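Local coordinates for protein endoglucanase E (Clostridium thermocellum, PDB 2WAB) that probably degrades plant cell-wall polysaccharides, its C-terminal family 2 carbohydrate esterase domain, carrying an engineered active-site substitution, holding a cello-oligosaccharide in its active site, at residues Pro9-Asn14 with Val34-Tyr39; Glu52-Ala57 with Thr148-Asn153; Gly129-Cys134 with Ala174-Gly179; Val217-Gly222 with Asn242-Val247. The protein carries 1 engineered substitution. All coordinates share one frame; numbering follows the deposited sequence.

Contact 1 of 4, residues Pro9-Asn14 with Val34-Tyr39; sequences PGILYN and VELNFY
Leu12 and Glu35 form a hydrogen-bonded antiparallel pair: Leu12 N donates to Glu35 O at 2.9 Å, and Glu35 N returns a bond to Leu12 O at 2.8 Å. A third bond joins the side chains, Asn14 ND2 reaching the anti lone pair of Glu35 OE1 at 3.0 Å; it is bent, 139° at the hydrogen, with amide and carboxylate planes 66° apart, and Asn14 ND2 has a second partner in Asn33 OD1. Glu35 is extended to make this reach, its CG anti to the backbone N (chi1 177°), and it lies alongside Leu12; its OE2 is held by His88. Further along, water 1 links Gly10 O to Asn37 N where direct pairing has ceased, accepting from Asn37 N at 2.7 Å. On the face bearing Tyr13 and Val34, a non-hydrogen-bonded pair, Val34 CG2 lies 3.8 Å from Tyr13 CD1. Ile11 CG2 sits over one face of the Tyr13 ring and presses tightly on Val34 CG1 at 3.3 Å. Strand 12-14 thus adds an antiparallel edge to strand 33-40, which pairs in turn with strand 85-93, while Phe107 of strand 102-108 packs on Ile11, Val34 and Leu36.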
loop_
_atom_site.group_PDB
_atom_site.type_symbol
_atom_site.label_atom_id
_atom_site.label_comp_id
_atom_site.label_asym_id
_atom_site.label_seq_id
_atom_site.Cartn_x
_atom_site.Cartn_y
_atom_site.Cartn_z
ATOM N N PRO A 9 -11.652 -23.610 -11.420
ATOM C CA PRO A 9 -10.355 -23.037 -11.073
ATOM C C PRO A 9 -10.229 -21.580 -11.505
ATOM O O PRO A 9 -10.742 -21.199 -12.559
ATOM C CB PRO A 9 -9.367 -23.889 -11.868
ATOM C CG PRO A 9 -10.165 -24.535 -12.896
ATOM C CD PRO A 9 -11.509 -24.747 -12.338
ATOM N N GLY A 10 -9.535 -20.777 -10.714
ATOM C CA GLY A 10 -9.330 -19.397 -11.105
ATOM C C GLY A 10 -8.324 -18.786 -10.155
ATOM O O GLY A 10 -7.786 -19.482 -9.306
ATOM N N ILE A 11 -8.075 -17.483 -10.314
ATOM C CA ILE A 11 -7.044 -16.778 -9.547
ATOM C C ILE A 11 -7.679 -15.486 -9.055
ATOM O O ILE A 11 -8.467 -14.843 -9.779
ATOM C CB ILE A 11 -5.818 -16.487 -10.444
ATOM C CG1 ILE A 11 -5.206 -17.829 -10.887
ATOM C CG2 ILE A 11 -4.823 -15.575 -9.727
ATOM C CD1 ILE A 11 -3.944 -17.748 -11.747
ATOM N N LEU A 12 -7.329 -15.079 -7.850
ATOM C CA LEU A 12 -7.820 -13.817 -7.312
ATOM C C LEU A 12 -6.673 -12.770 -7.429
ATOM O O LEU A 12 -5.529 -13.041 -7.034
ATOM C CB LEU A 12 -8.261 -14.072 -5.880
ATOM C CG LEU A 12 -8.681 -12.913 -5.015
ATOM C CD1 LEU A 12 -9.904 -12.169 -5.639
ATOM C CD2 LEU A 12 -9.028 -13.488 -3.604
ATOM N N TYR A 13 -6.976 -11.648 -8.070
ATOM C CA TYR A 13 -6.034 -10.540 -8.216
ATOM C C TYR A 13 -6.464 -9.424 -7.295
ATOM O O TYR A 13 -7.460 -8.741 -7.553
ATOM C CB TYR A 13 -5.936 -10.086 -9.685
ATOM C CG TYR A 13 -5.465 -11.222 -10.591
ATOM C CD1 TYR A 13 -4.108 -11.477 -10.770
ATOM C CD2 TYR A 13 -6.387 -12.059 -11.213
ATOM C CE1 TYR A 13 -3.653 -12.516 -11.578
ATOM C CE2 TYR A 13 -5.958 -13.132 -12.019
ATOM C CZ TYR A 13 -4.600 -13.350 -12.187
ATOM O OH TYR A 13 -4.155 -14.394 -12.962
ATOM N N ASN A 14 -5.732 -9.270 -6.207
ATOM C CA ASN A 14 -6.076 -8.331 -5.168
ATOM C C ASN A 14 -5.295 -7.041 -5.398
ATOM O O ASN A 14 -4.088 -6.974 -5.147
ATOM C CB ASN A 14 -5.705 -8.906 -3.815
ATOM C CG ASN A 14 -6.578 -10.095 -3.426
ATOM O OD1 ASN A 14 -7.828 -10.021 -3.523
ATOM N ND2 ASN A 14 -5.924 -11.228 -2.987
ATOM N N VAL A 34 -1.352 -11.663 -5.842
ATOM C CA VAL A 34 -2.077 -12.707 -6.541
ATOM C C VAL A 34 -2.300 -13.822 -5.525
ATOM O O VAL A 34 -1.348 -14.220 -4.824
ATOM C CB VAL A 34 -1.250 -13.241 -7.729
ATOM C CG1 VAL A 34 -2.028 -14.347 -8.491
ATOM C CG2 VAL A 34 -0.934 -12.038 -8.701
ATOM N N GLU A 35 -3.556 -14.274 -5.430
ATOM C CA GLU A 35 -3.973 -15.245 -4.410
ATOM C C GLU A 35 -4.698 -16.436 -5.050
ATOM O O GLU A 35 -5.613 -16.274 -5.894
ATOM C CB GLU A 35 -4.847 -14.549 -3.372
ATOM C CG GLU A 35 -5.374 -15.517 -2.315
ATOM C CD GLU A 35 -6.068 -14.836 -1.158
ATOM O OE1 GLU A 35 -6.389 -13.619 -1.278
ATOM O OE2 GLU A 35 -6.291 -15.537 -0.127
ATOM N N LEU A 36 -4.268 -17.645 -4.703
ATOM C CA LEU A 36 -4.829 -18.821 -5.386
ATOM C C LEU A 36 -4.687 -20.057 -4.503
ATOM O O LEU A 36 -3.925 -20.058 -3.516
ATOM C CB LEU A 36 -4.215 -19.027 -6.793
ATOM C CG LEU A 36 -2.681 -19.268 -6.865
ATOM C CD1 LEU A 36 -2.318 -20.719 -6.505
ATOM C CD2 LEU A 36 -2.148 -18.900 -8.257
ATOM N N ASN A 37 -5.457 -21.073 -4.863
ATOM C CA ASN A 37 -5.304 -22.413 -4.309
ATOM C C ASN A 37 -4.850 -23.329 -5.412
ATOM O O ASN A 37 -5.295 -23.195 -6.578
ATOM C CB ASN A 37 -6.640 -22.913 -3.739
ATOM C CG ASN A 37 -7.154 -22.062 -2.604
ATOM O OD1 ASN A 37 -6.480 -21.898 -1.581
ATOM N ND2 ASN A 37 -8.377 -21.563 -2.741
ATOM N N PHE A 38 -3.958 -24.265 -5.060
ATOM C CA PHE A 38 -3.477 -25.253 -5.991
ATOM C C PHE A 38 -3.345 -26.606 -5.306
ATOM O O PHE A 38 -3.154 -26.703 -4.088
ATOM C CB PHE A 38 -2.146 -24.825 -6.631
ATOM C CG PHE A 38 -0.924 -24.878 -5.688
ATOM C CD1 PHE A 38 -0.112 -26.000 -5.633
ATOM C CD2 PHE A 38 -0.573 -23.794 -4.923
ATOM C CE1 PHE A 38 1.025 -26.041 -4.787
ATOM C CE2 PHE A 38 0.558 -23.830 -4.080
ATOM C CZ PHE A 38 1.363 -24.958 -4.028
ATOM N N TYR A 39 -3.436 -27.648 -6.107
ATOM C CA TYR A 39 -3.226 -29.024 -5.612
ATOM C C TYR A 39 -1.826 -29.465 -6.077
ATOM O O TYR A 39 -1.466 -29.262 -7.223
ATOM C CB TYR A 39 -4.335 -29.966 -6.173
ATOM C CG TYR A 39 -4.179 -31.379 -5.617
ATOM C CD1 TYR A 39 -4.787 -31.744 -4.421
ATOM C CD2 TYR A 39 -3.343 -32.306 -6.243
ATOM C CE1 TYR A 39 -4.596 -33.024 -3.889
ATOM C CE2 TYR A 39 -3.165 -33.599 -5.725
ATOM C CZ TYR A 39 -3.780 -33.926 -4.549
ATOM O OH TYR A 39 -3.596 -35.187 -4.013
HETATM O O HOH W 1 -7.149 -20.688 -6.996
#

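Contact 2 of 4, residues Glu52-Ala57 with Thr148-Asn153; sequences ENWFQA and TPKNEN. With GOL (glycerol), chain F.
Trp54 lays one face of its indole against Lys150. Lys150 CA stands 3.6 Å from the centroid of the five-membered ring and only 9° off its normal, a CH-pi contact, and Lys150 CB approaches Trp54 CE2 at 3.5 Å. The lysine then runs extended across the six-membered ring, with CG anti to the backbone N (chi1 177°), so that its methylenes rather than its amine do most of the touching. Beside it, Pro149 CG meets Glu52 OE1 at 3.4 Å, and the glutamate crosses the proline at about a right angle. The contact joins two parts of the esterase: strand 52-59 belongs to the antiparallel beta-sheet N-terminal region, whereas 149-151 forms a short 3-10 segment in a loop of the SGNH-hydrolase region. At the edge of the indole, Trp54 NE1 donates to Glu52 OE2 at 2.8 Å, almost straight at 174° and with the oxygen in the ring plane, which fixes the rotation of the ring. Water 2 gives a proton to that same oxygen and accepts from Lys150 N at 2.8 Å, tying carboxylate and loop together. Farther along the strand, Gln56 OE1 and Asn153 OD1 share water 3. A glycerol, probably from the crystallisation liquor, spans the same two amides, with O3 accepting from Asn153 ND2 at 2.8 Å and O1 from Gln56 NE2 at 2.7 Å. Arg94 NH2 bonds Lys150 O.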
loop_
_atom_site.group_PDB
_atom_site.type_symbol
_atom_site.label_atom_id
_atom_site.label_comp_id
_atom_site.label_asym_id
_atom_site.label_seq_id
_atom_site.Cartn_x
_atom_site.Cartn_y
_atom_site.Cartn_z
ATOM N N GLU A 52 13.498 -2.907 -10.625
ATOM C CA GLU A 52 13.911 -3.827 -9.551
ATOM C C GLU A 52 12.754 -4.055 -8.579
ATOM O O GLU A 52 12.675 -3.397 -7.519
ATOM C CB GLU A 52 15.130 -3.307 -8.746
ATOM C CG GLU A 52 15.766 -4.504 -7.957
ATOM C CD GLU A 52 16.862 -4.140 -7.011
ATOM O OE1 GLU A 52 17.523 -3.080 -7.216
ATOM O OE2 GLU A 52 17.079 -4.950 -6.039
ATOM N N ASN A 53 11.912 -5.043 -8.887
ATOM C CA ASN A 53 10.781 -5.369 -7.998
ATOM C C ASN A 53 11.112 -6.579 -7.168
ATOM O O ASN A 53 11.803 -7.476 -7.649
ATOM C CB ASN A 53 9.522 -5.623 -8.821
ATOM C CG ASN A 53 8.795 -4.341 -9.139
ATOM O OD1 ASN A 53 8.393 -3.623 -8.221
ATOM N ND2 ASN A 53 8.603 -4.050 -10.447
ATOM N N TRP A 54 10.635 -6.587 -5.920
ATOM C CA TRP A 54 10.834 -7.726 -5.026
ATOM C C TRP A 54 9.443 -8.282 -4.651
ATOM O O TRP A 54 8.436 -7.554 -4.667
ATOM C CB TRP A 54 11.604 -7.279 -3.785
ATOM C CG TRP A 54 13.048 -7.193 -4.018
ATOM C CD1 TRP A 54 13.741 -6.161 -4.662
ATOM C CD2 TRP A 54 14.030 -8.158 -3.629
ATOM N NE1 TRP A 54 15.097 -6.466 -4.692
ATOM C CE2 TRP A 54 15.305 -7.666 -4.061
ATOM C CE3 TRP A 54 13.972 -9.376 -2.947
ATOM C CZ2 TRP A 54 16.519 -8.375 -3.830
ATOM C CZ3 TRP A 54 15.191 -10.092 -2.712
ATOM C CH2 TRP A 54 16.441 -9.570 -3.171
ATOM N N PHE A 55 9.410 -9.593 -4.416
ATOM C CA PHE A 55 8.204 -10.345 -4.149
ATOM C C PHE A 55 8.386 -11.272 -2.939
ATOM O O PHE A 55 9.482 -11.691 -2.612
ATOM C CB PHE A 55 7.821 -11.217 -5.360
ATOM C CG PHE A 55 7.716 -10.430 -6.657
ATOM C CD1 PHE A 55 6.500 -9.842 -7.055
ATOM C CD2 PHE A 55 8.856 -10.204 -7.424
ATOM C CE1 PHE A 55 6.422 -9.068 -8.267
ATOM C CE2 PHE A 55 8.773 -9.448 -8.625
ATOM C CZ PHE A 55 7.562 -8.885 -9.034
ATOM N N GLN A 56 7.270 -11.657 -2.336
ATOM C CA GLN A 56 7.332 -12.746 -1.375
ATOM C C GLN A 56 6.109 -13.624 -1.594
ATOM O O GLN A 56 4.994 -13.098 -1.747
ATOM C CB GLN A 56 7.287 -12.175 0.035
ATOM C CG GLN A 56 7.238 -13.261 1.154
ATOM C CD GLN A 56 7.508 -12.688 2.517
ATOM O OE1 GLN A 56 6.747 -11.855 2.969
ATOM N NE2 GLN A 56 8.545 -13.186 3.218
ATOM N N ALA A 57 6.327 -14.937 -1.598
ATOM C CA ALA A 57 5.252 -15.952 -1.567
ATOM C C ALA A 57 4.913 -16.285 -0.096
ATOM O O ALA A 57 5.839 -16.442 0.745
ATOM C CB ALA A 57 5.739 -17.202 -2.312
ATOM N N THR A 148 16.980 1.015 -0.582
ATOM C CA THR A 148 17.408 -0.239 -1.178
ATOM C C THR A 148 16.110 -1.003 -1.529
ATOM O O THR A 148 15.286 -1.294 -0.619
ATOM C CB THR A 148 18.259 -1.099 -0.202
ATOM O OG1 THR A 148 19.305 -0.285 0.404
ATOM C CG2 THR A 148 18.853 -2.202 -0.958
ATOM N N PRO A 149 15.900 -1.297 -2.817
ATOM C CA PRO A 149 14.617 -1.932 -3.179
ATOM C C PRO A 149 14.334 -3.187 -2.338
ATOM O O PRO A 149 13.200 -3.412 -1.893
ATOM C CB PRO A 149 14.815 -2.292 -4.647
ATOM C CG PRO A 149 15.679 -1.087 -5.153
ATOM C CD PRO A 149 16.685 -0.894 -4.011
ATOM N N LYS A 150 15.365 -3.988 -2.091
ATOM C CA LYS A 150 15.172 -5.200 -1.290
ATOM C C LYS A 150 14.607 -5.009 0.142
ATOM O O LYS A 150 13.969 -5.923 0.715
ATOM C CB LYS A 150 16.500 -5.960 -1.252
ATOM C CG LYS A 150 16.444 -7.202 -0.402
ATOM C CD LYS A 150 17.837 -7.853 -0.235
ATOM C CE LYS A 150 17.674 -9.174 0.504
ATOM N NZ LYS A 150 18.831 -10.080 0.156
ATOM N N ASN A 151 14.845 -3.837 0.727
ATOM C CA ASN A 151 14.415 -3.506 2.085
ATOM C C ASN A 151 13.049 -2.812 2.192
ATOM O O ASN A 151 12.634 -2.392 3.262
ATOM C CB ASN A 151 15.499 -2.652 2.756
ATOM C CG ASN A 151 16.805 -3.442 3.007
ATOM O OD1 ASN A 151 16.806 -4.687 3.090
ATOM N ND2 ASN A 151 17.927 -2.706 3.110
ATOM N N GLU A 152 12.328 -2.712 1.076
ATOM C CA GLU A 152 11.017 -2.088 1.097
ATOM C C GLU A 152 9.983 -3.208 1.174
ATOM O O GLU A 152 9.559 -3.754 0.120
ATOM C CB GLU A 152 10.804 -1.321 -0.212
ATOM C CG GLU A 152 9.421 -0.664 -0.305
ATOM C CD GLU A 152 9.353 0.349 -1.449
ATOM O OE1 GLU A 152 9.470 -0.082 -2.593
ATOM O OE2 GLU A 152 9.190 1.577 -1.212
ATOM N N ASN A 153 9.624 -3.576 2.394
ATOM C CA ASN A 153 8.741 -4.743 2.606
ATOM C C ASN A 153 7.327 -4.268 2.926
ATOM O O ASN A 153 6.949 -4.160 4.095
ATOM C CB ASN A 153 9.246 -5.653 3.729
ATOM C CG ASN A 153 8.376 -6.874 3.871
ATOM O OD1 ASN A 153 7.442 -7.017 3.112
ATOM N ND2 ASN A 153 8.663 -7.741 4.830
HETATM C C1 GOL F . 9.079 -11.434 6.625
HETATM O O1 GOL F . 9.611 -11.999 5.456
HETATM C C2 GOL F . 7.663 -11.945 6.740
HETATM O O2 GOL F . 7.373 -12.388 8.066
HETATM C C3 GOL F . 6.765 -10.803 6.309
HETATM O O3 GOL F . 7.291 -10.138 5.173
HETATM O O HOH W 2 17.692 -4.253 -3.636
HETATM O O HOH W 3 7.170 -9.356 1.717
#

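Contact 3 of 4, residues Gly129-Cys134 with Ala174-Gly179; sequences GDAITC and AWSGIG. Engineered in segment 129-134: Ala131 (natural residue Ser). With BGC (beta-D-glucopyranose), chain B.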
loop_
_atom_site.group_PDB
_atom_site.type_symbol
_atom_site.label_atom_id
_atom_site.label_comp_id
_atom_site.label_asym_id
_atom_site.label_seq_id
_atom_site.Cartn_x
_atom_site.Cartn_y
_atom_site.Cartn_z
ATOM N N GLY A 129 -1.075 7.413 0.209
ATOM C CA GLY A 129 0.073 7.915 0.921
ATOM C C GLY A 129 1.391 7.972 0.184
ATOM O O GLY A 129 1.416 8.034 -1.054
ATOM N N ASP A 130 2.482 8.016 0.966
ATOM C CA ASP A 130 3.838 8.294 0.470
ATOM C C ASP A 130 4.809 7.152 0.840
ATOM O O ASP A 130 4.362 6.018 0.954
ATOM C CB ASP A 130 4.292 9.708 0.952
ATOM C CG ASP A 130 4.277 9.863 2.480
ATOM O OD1 ASP A 130 4.461 8.869 3.262
ATOM O OD2 ASP A 130 4.101 11.023 2.924
ATOM N N ALA A 131 6.095 7.433 1.063
ATOM C CA ALA A 131 7.092 6.425 1.513
ATOM C C ALA A 131 6.612 5.638 2.736
ATOM O O ALA A 131 6.910 4.465 2.864
ATOM C CB ALA A 131 8.431 7.096 1.865
ATOM N N ILE A 132 5.875 6.287 3.625
ATOM C CA ILE A 132 5.513 5.623 4.907
ATOM C C ILE A 132 4.601 4.445 4.581
ATOM O O ILE A 132 4.722 3.362 5.165
ATOM C CB ILE A 132 4.840 6.595 5.922
ATOM C CG1 ILE A 132 5.870 7.650 6.384
ATOM C CG2 ILE A 132 4.309 5.828 7.204
ATOM C CD1 ILE A 132 5.232 8.924 6.913
ATOM N N THR A 133 3.690 4.678 3.637
ATOM C CA THR A 133 2.701 3.660 3.256
ATOM C C THR A 133 3.326 2.604 2.387
ATOM O O THR A 133 2.993 1.415 2.516
ATOM C CB THR A 133 1.486 4.324 2.611
ATOM O OG1 THR A 133 0.860 5.174 3.585
ATOM C CG2 THR A 133 0.485 3.271 2.092
ATOM N N CYS A 134 4.261 3.014 1.526
ATOM C CA CYS A 134 5.105 2.082 0.758
ATOM C C CYS A 134 5.982 1.172 1.619
ATOM O O CYS A 134 6.447 0.158 1.100
ATOM C CB CYS A 134 6.009 2.852 -0.193
ATOM S SG CYS A 134 5.039 3.667 -1.548
ATOM N N ALA A 174 0.202 4.530 -3.124
ATOM C CA ALA A 174 1.223 5.319 -2.397
ATOM C C ALA A 174 2.465 5.372 -3.219
ATOM O O ALA A 174 2.736 4.456 -4.009
ATOM C CB ALA A 174 1.510 4.712 -1.038
ATOM N N TRP A 175 3.277 6.382 -2.968
ATOM C CA TRP A 175 4.402 6.677 -3.857
ATOM C C TRP A 175 5.461 7.458 -3.039
ATOM O O TRP A 175 5.160 8.526 -2.479
ATOM C CB TRP A 175 3.900 7.535 -5.039
ATOM C CG TRP A 175 4.935 7.709 -6.132
ATOM C CD1 TRP A 175 6.106 8.436 -6.066
ATOM C CD2 TRP A 175 4.865 7.167 -7.447
ATOM N NE1 TRP A 175 6.786 8.349 -7.287
ATOM C CE2 TRP A 175 6.033 7.579 -8.145
ATOM C CE3 TRP A 175 3.939 6.325 -8.106
ATOM C CZ2 TRP A 175 6.296 7.184 -9.491
ATOM C CZ3 TRP A 175 4.198 5.943 -9.426
ATOM C CH2 TRP A 175 5.367 6.384 -10.112
ATOM N N SER A 176 6.663 6.907 -2.910
ATOM C CA SER A 176 7.650 7.520 -1.964
ATOM C C SER A 176 8.014 8.906 -2.497
ATOM O O SER A 176 8.227 9.070 -3.724
ATOM C CB SER A 176 8.912 6.661 -1.769
ATOM O OG SER A 176 8.534 5.427 -1.160
ATOM N N GLY A 177 8.045 9.885 -1.593
ATOM C CA GLY A 177 8.428 11.271 -1.941
ATOM C C GLY A 177 7.239 12.107 -2.388
ATOM O O GLY A 177 7.359 13.339 -2.579
ATOM N N ILE A 178 6.067 11.480 -2.556
ATOM C CA ILE A 178 4.926 12.246 -3.098
ATOM C C ILE A 178 4.242 13.155 -2.063
ATOM O O ILE A 178 4.098 12.798 -0.854
ATOM C CB ILE A 178 3.888 11.287 -3.809
ATOM C CG1 ILE A 178 3.191 12.024 -4.977
ATOM C CG2 ILE A 178 2.902 10.729 -2.768
ATOM C CD1 ILE A 178 2.437 11.057 -5.932
ATOM N N GLY A 179 3.820 14.354 -2.478
ATOM C CA GLY A 179 3.018 15.148 -1.534
ATOM C C GLY A 179 1.692 15.629 -2.098
ATOM O O GLY A 179 1.346 15.313 -3.249
HETATM C C2 BGC B . 15.282 10.541 0.763
HETATM C C3 BGC B . 14.767 10.734 -0.631
HETATM C C4 BGC B . 13.367 10.118 -0.766
HETATM C C5 BGC B . 12.332 10.602 0.289
HETATM C C6 BGC B . 11.009 9.767 0.353
HETATM C C1 BGC B . 14.232 11.181 1.634
HETATM O O2 BGC B . 16.525 11.206 0.874
HETATM O O3 BGC B . 15.716 10.136 -1.472
HETATM O O4 BGC B . 13.070 10.598 -2.045
HETATM O O5 BGC B . 12.982 10.534 1.543
HETATM O O6 BGC B . 10.254 9.832 1.622
HETATM O O HOH W 4 3.598 13.294 1.915
HETATM O O HOH W 5 7.661 10.025 1.257
#
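Ser176 sets its hydroxyl against Ala131, OG lying 3.2 Å from Ala131 CA; Ala131 is an engineered replacement for the natural serine, and the Ser176 hydroxyl is hydrogen-bonded to Glu96. Ala131 CB also meets O6 of the bound glucose unit at 3.3 Å. Water 5 accepts from Ala131 N and Gly177 N, a pair of backbone donors placed as in an SGNH oxyanion hole. The oxygen of water 5 lies 2.6 Å from O6 of the glucose unit. Asp130 caps the short helix about 131-134: with CG between the backbone N and the carbonyl carbon (chi1 58°), OD1 accepts from Ile132 N at 3.0 Å. Trp175 N donates to Gly129 O at 3.1 Å, at the parallel pairing of Gly129 with Ala174. Cys134 SG packs on Ala174 CB at 3.7 Å, and Thr133 CG2 adds to the cover of that methyl. The two segments leave the adjacent parallel strands 124-129 and 169-174 at their C-terminal ends, between helix 223-226 against Asp130 and helix 192-195 against Ile178.

Contact 4 of 4, residues Val217-Gly222 with Asn242-Val247; sequences VVINLG and NLISEV
Leu221 and Leu243 meet tip to tip, CD1 of the first only 3.4 Å from CD2 of the second, tighter than usual for two methyl groups. The same Leu243 CD2 is also reached by Ile219 CD1 at 3.9 Å, so one leucine branch serves two residues of 217-222. A CG anti to the backbone N of Leu243 (chi1 175°), together with chi2 of 60°, brings CD2 to them. Ile219 CD1 also comes within 4.3 Å of Ile244 CG1, a looser contact. At the other end Val217 and Val247 also reach toward each other end on, Val217 CG2 being 3.7 Å from Val247 CG1. All the contacts between the segments are thus apolar, and all six touching residues are buried.

The helix bonds within itself, Val247 N to Leu243 O at 3.0 Å, placing these two residues one turn apart on the side turned to the strand, while the strand bonds to its neighbours in the sheet. The axes of strand 217-220 and helix 242-247 run nearly antiparallel, 161° between their directions, with a closest approach of 11.3 Å; side chains alone bridge that separation. This is helix-on-sheet packing of the alpha/beta SGNH-hydrolase fold, within the beta-alpha-beta crossover from strand 216-220 through helix 233-250 to parallel strand 255-260. Strand 216-220 is the middle one of five, between 124-129 and 255-260; helix 233-250 packs along this part of the sheet, with Val247 also on Ile128 and Ile256 and Leu243 on Met193 of helix 192-195.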
loop_
_atom_site.group_PDB
_atom_site.type_symbol
_atom_site.label_atom_id
_atom_site.label_comp_id
_atom_site.label_asym_id
_atom_site.label_seq_id
_atom_site.Cartn_x
_atom_site.Cartn_y
_atom_site.Cartn_z
ATOM N N VAL A 217 -11.087 4.444 4.031
ATOM C CA VAL A 217 -9.987 5.039 3.303
ATOM C C VAL A 217 -9.022 5.625 4.340
ATOM O O VAL A 217 -9.430 6.371 5.213
ATOM C CB VAL A 217 -10.460 6.154 2.354
ATOM C CG1 VAL A 217 -9.245 6.861 1.676
ATOM C CG2 VAL A 217 -11.413 5.554 1.267
ATOM N N VAL A 218 -7.741 5.294 4.228
ATOM C CA VAL A 218 -6.727 5.817 5.183
ATOM C C VAL A 218 -5.779 6.699 4.387
ATOM O O VAL A 218 -5.139 6.221 3.460
ATOM C CB VAL A 218 -5.962 4.635 5.850
ATOM C CG1 VAL A 218 -4.795 5.146 6.789
ATOM C CG2 VAL A 218 -6.955 3.780 6.607
ATOM N N ILE A 219 -5.717 7.994 4.741
ATOM C CA ILE A 219 -4.874 8.935 4.035
ATOM C C ILE A 219 -3.684 9.260 4.941
ATOM O O ILE A 219 -3.897 9.670 6.078
ATOM C CB ILE A 219 -5.653 10.234 3.710
ATOM C CG1 ILE A 219 -6.900 9.913 2.838
ATOM C CG2 ILE A 219 -4.733 11.202 3.017
ATOM C CD1 ILE A 219 -7.695 11.169 2.425
ATOM N N ASN A 220 -2.440 9.047 4.486
ATOM C CA ASN A 220 -1.246 9.538 5.262
ATOM C C ASN A 220 -0.335 10.293 4.301
ATOM O O ASN A 220 0.563 9.721 3.670
ATOM C CB ASN A 220 -0.503 8.388 5.959
ATOM C CG ASN A 220 0.563 8.884 6.972
ATOM O OD1 ASN A 220 1.138 9.978 6.808
ATOM N ND2 ASN A 220 0.849 8.071 7.999
ATOM N N LEU A 221 -0.648 11.581 4.149
ATOM C CA LEU A 221 0.078 12.467 3.271
ATOM C C LEU A 221 0.470 13.739 4.024
ATOM O O LEU A 221 -0.211 14.146 4.977
ATOM C CB LEU A 221 -0.838 12.892 2.145
ATOM C CG LEU A 221 -1.197 11.809 1.142
ATOM C CD1 LEU A 221 -2.418 12.273 0.341
ATOM C CD2 LEU A 221 0.030 11.443 0.257
ATOM N N GLY A 222 1.514 14.405 3.538
ATOM C CA GLY A 222 1.915 15.684 4.122
ATOM C C GLY A 222 3.339 15.728 4.647
ATOM O O GLY A 222 3.912 16.816 4.781
ATOM N N ASN A 242 -9.553 18.874 -1.543
ATOM C CA ASN A 242 -9.734 18.374 -2.909
ATOM C C ASN A 242 -9.582 16.840 -3.036
ATOM O O ASN A 242 -10.347 16.176 -3.742
ATOM C CB ASN A 242 -8.774 19.058 -3.885
ATOM C CG ASN A 242 -9.259 20.444 -4.313
ATOM O OD1 ASN A 242 -10.301 20.910 -3.865
ATOM N ND2 ASN A 242 -8.510 21.094 -5.204
ATOM N N LEU A 243 -8.597 16.294 -2.334
ATOM C CA LEU A 243 -8.416 14.838 -2.297
ATOM C C LEU A 243 -9.615 14.190 -1.627
ATOM O O LEU A 243 -10.175 13.237 -2.149
ATOM C CB LEU A 243 -7.151 14.471 -1.540
ATOM C CG LEU A 243 -6.976 12.950 -1.377
ATOM C CD1 LEU A 243 -6.908 12.270 -2.724
ATOM C CD2 LEU A 243 -5.693 12.679 -0.573
ATOM N N ILE A 244 -10.013 14.710 -0.477
ATOM C CA ILE A 244 -11.205 14.176 0.186
ATOM C C ILE A 244 -12.434 14.220 -0.717
ATOM O O ILE A 244 -13.232 13.273 -0.736
ATOM C CB ILE A 244 -11.511 14.854 1.484
ATOM C CG1 ILE A 244 -10.422 14.518 2.517
ATOM C CG2 ILE A 244 -12.914 14.424 1.980
ATOM C CD1 ILE A 244 -10.637 15.221 3.829
ATOM N N SER A 245 -12.574 15.295 -1.493
ATOM C CA SER A 245 -13.717 15.429 -2.394
ATOM C C SER A 245 -13.744 14.347 -3.450
ATOM O O SER A 245 -14.807 13.854 -3.801
ATOM C CB SER A 245 -13.712 16.769 -3.122
ATOM O OG SER A 245 -14.590 16.668 -4.233
ATOM N N GLU A 246 -12.556 13.999 -3.960
ATOM C CA GLU A 246 -12.422 12.975 -5.001
ATOM C C GLU A 246 -12.749 11.601 -4.434
ATOM O O GLU A 246 -13.494 10.825 -5.049
ATOM C CB GLU A 246 -11.001 12.991 -5.588
ATOM C CG GLU A 246 -10.718 11.901 -6.600
ATOM C CD GLU A 246 -11.624 11.951 -7.841
ATOM O OE1 GLU A 246 -12.281 13.017 -8.097
ATOM O OE2 GLU A 246 -11.669 10.903 -8.566
ATOM N N VAL A 247 -12.225 11.319 -3.238
ATOM C CA VAL A 247 -12.492 10.050 -2.560
ATOM C C VAL A 247 -13.999 9.930 -2.346
ATOM O O VAL A 247 -14.605 8.886 -2.606
ATOM C CB VAL A 247 -11.749 9.988 -1.149
ATOM C CG1 VAL A 247 -12.273 8.784 -0.275
ATOM C CG2 VAL A 247 -10.219 9.952 -1.339
#

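Contact 3 is the hub, for it lines the glycan pocket with Ala131, Ser176 and Gly177. Contact 2, about 16 Å away between centres, touches it where Glu152 CG lies 3.4 Å from Cys134 O; the side chain of Pro149 lies about 7 Å from a bound glucose unit. Contact 4 touches contact 3 from the sheet side: their centres are about 13 Å apart, and Leu221 CD2 packs on Gly129 CA at 3.6 Å. Contact 1 stands apart, about 28 Å from contact 3 between centres, but shares an antiparallel sheet with contact 2. Along the chain contacts 2 and 3 cross, while contact 1 closes before and contact 4 opens after them.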